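Local coordinates for putative enoyl-CoA hydratase/isomerase (Bordetella parapertussis, PDB 3ISA), which probably acts on acyl-CoA thioesters as a hydratase or isomerase of the crotonase-like family, though its own substrate and reaction are not established, at residues P231-K234 / A235-D239; A168-A171 / R172-F176; A181-A184 / Q185-A188. All blocks are in the same frame, centred on the assembly; numbering follows the deposited sequence.

Contact 1: P231-K234 / A235-D239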
loop_
_atom_site.group_PDB
_atom_site.type_symbol
_atom_site.label_atom_id
_atom_site.label_comp_id
_atom_site.label_asym_id
_atom_site.label_seq_id
_atom_site.Cartn_x
_atom_site.Cartn_y
_atom_site.Cartn_z
ATOM N N PRO D 231 15.390 5.978 25.272
ATOM C CA PRO D 231 16.243 6.176 26.454
ATOM C C PRO D 231 15.929 5.183 27.581
ATOM O O PRO D 231 14.767 4.848 27.798
ATOM C CB PRO D 231 15.910 7.609 26.870
ATOM C CG PRO D 231 15.704 8.293 25.537
ATOM C CD PRO D 231 14.866 7.272 24.777
ATOM N N GLY D 232 16.974 4.693 28.241
ATOM C CA GLY D 232 16.822 3.740 29.344
ATOM C C GLY D 232 16.813 2.271 28.944
ATOM O O GLY D 232 16.437 1.423 29.757
ATOM N N PHE D 233 17.244 1.975 27.713
ATOM C CA PHE D 233 17.326 0.596 27.158
ATOM C C PHE D 233 18.107 -0.342 28.065
ATOM O O PHE D 233 17.619 -1.418 28.448
ATOM C CB PHE D 233 17.944 0.633 25.732
ATOM C CG PHE D 233 17.987 -0.713 25.010
ATOM C CD1 PHE D 233 16.880 -1.555 24.975
ATOM C CD2 PHE D 233 19.134 -1.098 24.314
ATOM C CE1 PHE D 233 16.918 -2.794 24.276
ATOM C CE2 PHE D 233 19.190 -2.326 23.619
ATOM C CZ PHE D 233 18.078 -3.170 23.603
ATOM N N LYS D 234 19.301 0.103 28.430
ATOM C CA LYS D 234 20.213 -0.642 29.282
ATOM C C LYS D 234 19.617 -0.951 30.654
ATOM O O LYS D 234 19.759 -2.080 31.160
ATOM C CB LYS D 234 21.502 0.152 29.441
ATOM C CG LYS D 234 22.737 -0.663 29.284
ATOM C CD LYS D 234 23.953 0.221 29.243
ATOM C CE LYS D 234 25.054 -0.415 30.042
ATOM N NZ LYS D 234 26.325 0.337 29.919
ATOM N N ALA D 235 18.948 0.045 31.240
ATOM C CA ALA D 235 18.265 -0.126 32.525
ATOM C C ALA D 235 17.116 -1.131 32.432
ATOM O O ALA D 235 16.925 -1.934 33.354
ATOM C CB ALA D 235 17.773 1.222 33.072
ATOM N N ARG D 236 16.380 -1.112 31.311
ATOM C CA ARG D 236 15.286 -2.066 31.066
ATOM C C ARG D 236 15.827 -3.497 30.988
ATOM O O ARG D 236 15.235 -4.444 31.548
ATOM C CB ARG D 236 14.524 -1.724 29.768
ATOM C CG ARG D 236 13.653 -0.458 29.837
ATOM C CD ARG D 236 12.736 -0.318 28.614
ATOM N NE ARG D 236 13.441 -0.204 27.321
ATOM C CZ ARG D 236 13.888 0.939 26.785
ATOM N NH1 ARG D 236 13.757 2.095 27.431
ATOM N NH2 ARG D 236 14.495 0.931 25.597
ATOM N N ILE D 237 16.952 -3.649 30.293
ATOM C CA ILE D 237 17.656 -4.934 30.237
ATOM C C ILE D 237 18.065 -5.415 31.652
ATOM O O ILE D 237 17.786 -6.563 32.036
ATOM C CB ILE D 237 18.879 -4.853 29.272
ATOM C CG1 ILE D 237 18.410 -4.644 27.814
ATOM C CG2 ILE D 237 19.745 -6.102 29.375
ATOM C CD1 ILE D 237 19.538 -4.334 26.810
ATOM N N ARG D 238 18.699 -4.522 32.412
ATOM C CA ARG D 238 19.120 -4.790 33.794
ATOM C C ARG D 238 17.961 -5.286 34.657
ATOM O O ARG D 238 18.079 -6.323 35.320
ATOM C CB ARG D 238 19.769 -3.540 34.396
ATOM C CG ARG D 238 20.521 -3.757 35.724
ATOM C CD ARG D 238 21.138 -2.450 36.209
ATOM N NE ARG D 238 22.086 -1.909 35.236
ATOM C CZ ARG D 238 21.962 -0.733 34.622
ATOM N NH1 ARG D 238 20.931 0.065 34.886
ATOM N NH2 ARG D 238 22.885 -0.347 33.752
ATOM N N ASP D 239 16.833 -4.572 34.600
ATOM C CA ASP D 239 15.619 -4.934 35.333
ATOM C C ASP D 239 15.102 -6.317 34.963
ATOM O O ASP D 239 14.708 -7.086 35.844
ATOM C CB ASP D 239 14.505 -3.910 35.096
ATOM C CG ASP D 239 14.771 -2.574 35.780
ATOM O OD1 ASP D 239 15.699 -2.491 36.615
ATOM O OD2 ASP D 239 14.046 -1.599 35.479
#

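Contact 2: A168-A171 / R172-F176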
loop_
_atom_site.group_PDB
_atom_site.type_symbol
_atom_site.label_atom_id
_atom_site.label_comp_id
_atom_site.label_asym_id
_atom_site.label_seq_id
_atom_site.Cartn_x
_atom_site.Cartn_y
_atom_site.Cartn_z
ATOM N N ALA D 168 8.066 -27.926 21.988
ATOM C CA ALA D 168 7.992 -28.563 20.675
ATOM C C ALA D 168 6.570 -28.931 20.220
ATOM O O ALA D 168 6.219 -28.690 19.059
ATOM C CB ALA D 168 8.895 -29.776 20.640
ATOM N N ASP D 169 5.761 -29.490 21.134
ATOM C CA ASP D 169 4.368 -29.853 20.826
ATOM C C ASP D 169 3.539 -28.646 20.444
ATOM O O ASP D 169 2.861 -28.672 19.418
ATOM C CB ASP D 169 3.699 -30.577 22.002
ATOM C CG ASP D 169 4.207 -31.991 22.185
ATOM O OD1 ASP D 169 4.621 -32.623 21.186
ATOM O OD2 ASP D 169 4.185 -32.473 23.339
ATOM N N GLU D 170 3.622 -27.589 21.254
ATOM C CA GLU D 170 2.947 -26.326 20.950
ATOM C C GLU D 170 3.463 -25.715 19.658
ATOM O O GLU D 170 2.660 -25.300 18.819
ATOM C CB GLU D 170 3.042 -25.300 22.088
ATOM C CG GLU D 170 2.205 -24.049 21.766
ATOM C CD GLU D 170 2.105 -23.009 22.878
ATOM O OE1 GLU D 170 2.582 -23.251 24.011
ATOM O OE2 GLU D 170 1.529 -21.929 22.595
ATOM N N ALA D 171 4.791 -25.684 19.492
ATOM C CA ALA D 171 5.405 -25.186 18.244
ATOM C C ALA D 171 4.861 -25.901 16.998
ATOM O O ALA D 171 4.555 -25.255 15.990
ATOM C CB ALA D 171 6.924 -25.298 18.322
ATOM N N ARG D 172 4.690 -27.223 17.092
ATOM C CA ARG D 172 4.096 -28.007 16.007
ATOM C C ARG D 172 2.623 -27.660 15.739
ATOM O O ARG D 172 2.249 -27.437 14.580
ATOM C CB ARG D 172 4.284 -29.522 16.227
ATOM C CG ARG D 172 4.305 -30.318 14.916
ATOM C CD ARG D 172 3.606 -31.677 15.024
ATOM N NE ARG D 172 4.475 -32.723 15.558
ATOM C CZ ARG D 172 4.462 -33.154 16.819
ATOM N NH1 ARG D 172 5.298 -34.113 17.197
ATOM N NH2 ARG D 172 3.621 -32.637 17.707
ATOM N N ARG D 173 1.823 -27.601 16.812
ATOM C CA ARG D 173 0.406 -27.261 16.713
ATOM C C ARG D 173 0.154 -25.926 16.010
ATOM O O ARG D 173 -0.693 -25.854 15.117
ATOM C CB ARG D 173 -0.243 -27.280 18.097
ATOM C CG ARG D 173 -0.822 -28.641 18.488
ATOM C CD ARG D 173 -0.658 -28.950 19.976
ATOM N NE ARG D 173 -0.803 -27.775 20.838
ATOM C CZ ARG D 173 -0.235 -27.653 22.036
ATOM N NH1 ARG D 173 -0.407 -26.548 22.747
ATOM N NH2 ARG D 173 0.524 -28.631 22.519
ATOM N N ILE D 174 0.903 -24.895 16.385
ATOM C CA ILE D 174 0.715 -23.555 15.836
ATOM C C ILE D 174 1.401 -23.332 14.474
ATOM O O ILE D 174 1.296 -22.244 13.892
ATOM C CB ILE D 174 1.121 -22.474 16.871
ATOM C CG1 ILE D 174 2.639 -22.483 17.097
ATOM C CG2 ILE D 174 0.364 -22.698 18.187
ATOM C CD1 ILE D 174 3.127 -21.514 18.174
ATOM N N GLY D 175 2.090 -24.360 13.969
ATOM C CA GLY D 175 2.749 -24.295 12.660
ATOM C C GLY D 175 4.106 -23.603 12.679
ATOM O O GLY D 175 4.640 -23.244 11.622
ATOM N N PHE D 176 4.670 -23.432 13.875
ATOM C CA PHE D 176 6.008 -22.864 14.021
ATOM C C PHE D 176 7.096 -23.855 13.563
ATOM O O PHE D 176 8.150 -23.443 13.084
ATOM C CB PHE D 176 6.247 -22.348 15.451
ATOM C CG PHE D 176 7.495 -21.499 15.593
ATOM C CD1 PHE D 176 7.649 -20.329 14.848
ATOM C CD2 PHE D 176 8.506 -21.868 16.464
ATOM C CE1 PHE D 176 8.811 -19.548 14.970
ATOM C CE2 PHE D 176 9.674 -21.100 16.591
ATOM C CZ PHE D 176 9.826 -19.938 15.841
HETATM O O HOH W 1 1.654 -31.101 18.687
#

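Contact 3: A181-A184 / Q185-A188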
loop_
_atom_site.group_PDB
_atom_site.type_symbol
_atom_site.label_atom_id
_atom_site.label_comp_id
_atom_site.label_asym_id
_atom_site.label_seq_id
_atom_site.Cartn_x
_atom_site.Cartn_y
_atom_site.Cartn_z
ATOM N N ALA D 181 11.681 -33.863 15.098
ATOM C CA ALA D 181 12.593 -34.856 14.551
ATOM C C ALA D 181 13.834 -34.941 15.413
ATOM O O ALA D 181 14.463 -33.921 15.722
ATOM C CB ALA D 181 12.968 -34.517 13.111
ATOM N N ALA D 182 14.174 -36.170 15.802
ATOM C CA ALA D 182 15.400 -36.448 16.542
ATOM C C ALA D 182 16.591 -36.070 15.668
ATOM O O ALA D 182 16.488 -36.082 14.434
ATOM C CB ALA D 182 15.463 -37.932 16.932
ATOM N N GLN D 183 17.712 -35.735 16.303
ATOM C CA GLN D 183 18.943 -35.358 15.582
ATOM C C GLN D 183 19.435 -36.403 14.578
ATOM O O GLN D 183 20.013 -36.047 13.547
ATOM C CB GLN D 183 20.045 -34.980 16.560
ATOM C CG GLN D 183 19.721 -33.699 17.331
ATOM C CD GLN D 183 20.900 -33.151 18.107
ATOM O OE1 GLN D 183 21.996 -32.990 17.568
ATOM N NE2 GLN D 183 20.678 -32.846 19.379
ATOM N N ALA D 184 19.164 -37.682 14.863
ATOM C CA ALA D 184 19.511 -38.783 13.955
ATOM C C ALA D 184 18.806 -38.713 12.587
ATOM O O ALA D 184 19.331 -39.227 11.593
ATOM C CB ALA D 184 19.253 -40.140 14.633
ATOM N N GLN D 185 17.634 -38.074 12.544
ATOM C CA GLN D 185 16.864 -37.868 11.306
ATOM C C GLN D 185 17.258 -36.604 10.534
ATOM O O GLN D 185 16.813 -36.392 9.406
ATOM C CB GLN D 185 15.364 -37.819 11.617
ATOM C CG GLN D 185 14.663 -39.191 11.660
ATOM C CD GLN D 185 15.192 -40.112 12.759
ATOM O OE1 GLN D 185 14.875 -39.943 13.940
ATOM N NE2 GLN D 185 16.005 -41.092 12.367
ATOM N N TRP D 186 18.084 -35.766 11.149
ATOM C CA TRP D 186 18.481 -34.488 10.535
ATOM C C TRP D 186 19.246 -34.617 9.194
ATOM O O TRP D 186 18.894 -33.898 8.243
ATOM C CB TRP D 186 19.193 -33.585 11.551
ATOM C CG TRP D 186 18.289 -33.035 12.645
ATOM C CD1 TRP D 186 16.967 -33.324 12.852
ATOM C CD2 TRP D 186 18.657 -32.105 13.677
ATOM N NE1 TRP D 186 16.489 -32.623 13.935
ATOM C CE2 TRP D 186 17.509 -31.874 14.464
ATOM C CE3 TRP D 186 19.859 -31.452 14.021
ATOM C CZ2 TRP D 186 17.515 -31.014 15.567
ATOM C CZ3 TRP D 186 19.864 -30.597 15.118
ATOM C CH2 TRP D 186 18.696 -30.384 15.876
ATOM N N PRO D 187 20.261 -35.529 9.087
ATOM C CA PRO D 187 20.877 -35.698 7.756
ATOM C C PRO D 187 19.901 -35.988 6.604
ATOM O O PRO D 187 20.049 -35.396 5.533
ATOM C CB PRO D 187 21.860 -36.866 7.969
ATOM C CG PRO D 187 22.259 -36.724 9.398
ATOM C CD PRO D 187 20.948 -36.385 10.084
ATOM N N ALA D 188 18.912 -36.857 6.829
ATOM C CA ALA D 188 17.893 -37.153 5.818
ATOM C C ALA D 188 17.022 -35.931 5.468
ATOM O O ALA D 188 16.657 -35.729 4.293
ATOM C CB ALA D 188 17.025 -38.331 6.248
HETATM O O HOH W 2 19.043 -39.186 8.892
#

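Contact 1: P231-K234 / A235-D239
Helix 233-241 starts from the N-cap residue Gly-232, and its first turn is tied by backbone bonds from Arg-236 N to Gly-232 O (3.0 Å), Ile-237 N to Phe-233 O (3.0 Å) and Arg-238 N to Lys-234 O (2.9 Å). Gly-232 itself has a positive phi, which glycine readily adopts. The long side chain of Arg-236 runs back across this start: it bends at chi3 (-61°), which returns the guanidinium over the backbone, with Phe-233 CA and Gly-232 C lying over one face. At its edge Arg-236 NH1 donates to Pro-231 O at 3.0 Å. That bond is rather bent (134° at the hydrogen), the oxygen lying close to the guanidinium plane while the nitrogen sits above the plane of the carbonyl. Arg-236 NH2 approaches Phe-233 CB at 3.5 Å, and the ring and guanidinium planes are 43° apart.

Ile-237 closes the inner side. The Ile-237 CD1 methyl is set over one face of the Phe-233 ring, 3.8 Å from the centroid, in a CH-pi contact. Leu-80 of helix 77-95 also packs on that phenyl, and Phe-69, Tyr-72 and Phe-138 on Ile-237. Arg-238 NH2 forms a salt bridge with Glu-73 OE1, while Lys-234 NZ bonds to the backbone oxygens of Glu-73 and Gln-75. With NE bound to Phe-138 O and NH2 to Gln-230 O, Arg-236 spends all three nitrogens on main-chain carbonyls; its charge probably offsets two carbonyls just before the helix and that of Phe-138, joining the helix start to that loop.

Contact 2: A168-A171 / R172-F176
Ala-171 O accepts a short but weak bond from Phe-176 N (2.8 Å), which folds the chain back at the end of helix 168-173. Gly-175, with phi of 82°, makes the reversal as the first residue to leave helical angles, giving a Schellman motif. This end is the tightly packed part. Ala-171 CB meets Phe-176 CB at 4.2 Å and lies at the edge of the phenyl ring, whose CG stands anti to the backbone N (chi1 -168°). The ring itself is carried away from the helix, edge-to-face with Phe-147 and Phe-131, while Val-114 and Ala-118 of helix 112-119 also touch it. Ile-174 lays CG1 against Glu-170 O (3.3 Å), and its N bonds to the same oxygen at 3.0 Å.

The solvent side is looser and belongs to the charged residues. Asp-169 and Arg-172 run alongside each other in the same direction, their flat groups 24° apart, yet OD1 and NH2 are 3.6 Å apart, a long salt bridge. A water donates to Asp-169 O at 2.8 Å and weakly accepts from Arg-172 NH2, lying at the edge of the guanidinium. In one of its two deposited conformers Arg-173 doubles back so that Glu-170 CA is over its guanidinium, a less certain contact. The Glu-170 carboxylate does not meet it; its OE2 makes a salt bridge with Arg-164. Opposite charges thus lie near one another along the outer flank without a close ion pair across the turn, and the firm hold probably comes from the backbone bonds and the apolar helix end.

Contact 3: A181-A184 / Q185-A188
The indole of Trp-186 reaches back to the loop, where NE1 donates a hydrogen bond to Ala-181 O at 3.0 Å. This bond is bent, 135° at the hydrogen; the nitrogen stands above the carbonyl plane and the oxygen is tilted from the plane of the ring. Two backbone bonds wind the intervening turn, Gln-185 N to Ala-182 O (3.0 Å) and Trp-186 N to Gln-183 O (3.1 Å). Both span three residues, as expected of a 3-10 turn, and in both the donor lies well out of the carbonyl plane. A water bridges the next step, donating to Ala-184 O at 2.7 Å and accepting from Ala-188 N.

Van der Waals and CH-pi contacts complete the turn. Gln-183 CG lies over one face of the indole in a CH-pi contact, 3.7 Å from the centroid of the six-membered ring of Trp-186 and only 8° off its normal. Beyond CG the amide heads out past the rim on the CZ3 side, its plane inclined by 21° to the ring. The methyl of Ala-181 approaches the five-membered part, its CB lying 4.2 Å from Trp-186 CD1.

The turn leads from strand 179-180, an outermost strand of the six-stranded sheet within this chain, into helix 186-197. Ala-181 is backbone-bonded to Cys-125, at the end of the adjacent strand 122-125, and Thr-126 just beyond that strand packs on both Trp-186 and Gln-183.

Overall arrangement
The three contacts follow one another along the chain as local turns at helix ends: contact 2 finishes helix 168-173, contact 3 leads into helix 186-197 and contact 1 opens helix 233-241. Contacts 2 and 3 are neighbours, their centres about 18 Å apart and their nearest atoms about 7 Å apart, joined by the short link through strand 179-180. Contact 1 lies about 32 Å from contact 2 and about 40 Å from contact 3, centre to centre, on the opposite side of the chain's centre from contact 3. There Pro-231 packs on Arg-86 of a second subunit, whereas contact 3 touches no other chain. None of the three includes a residue assigned to catalysis or substrate binding, so their relation to the active site is not established.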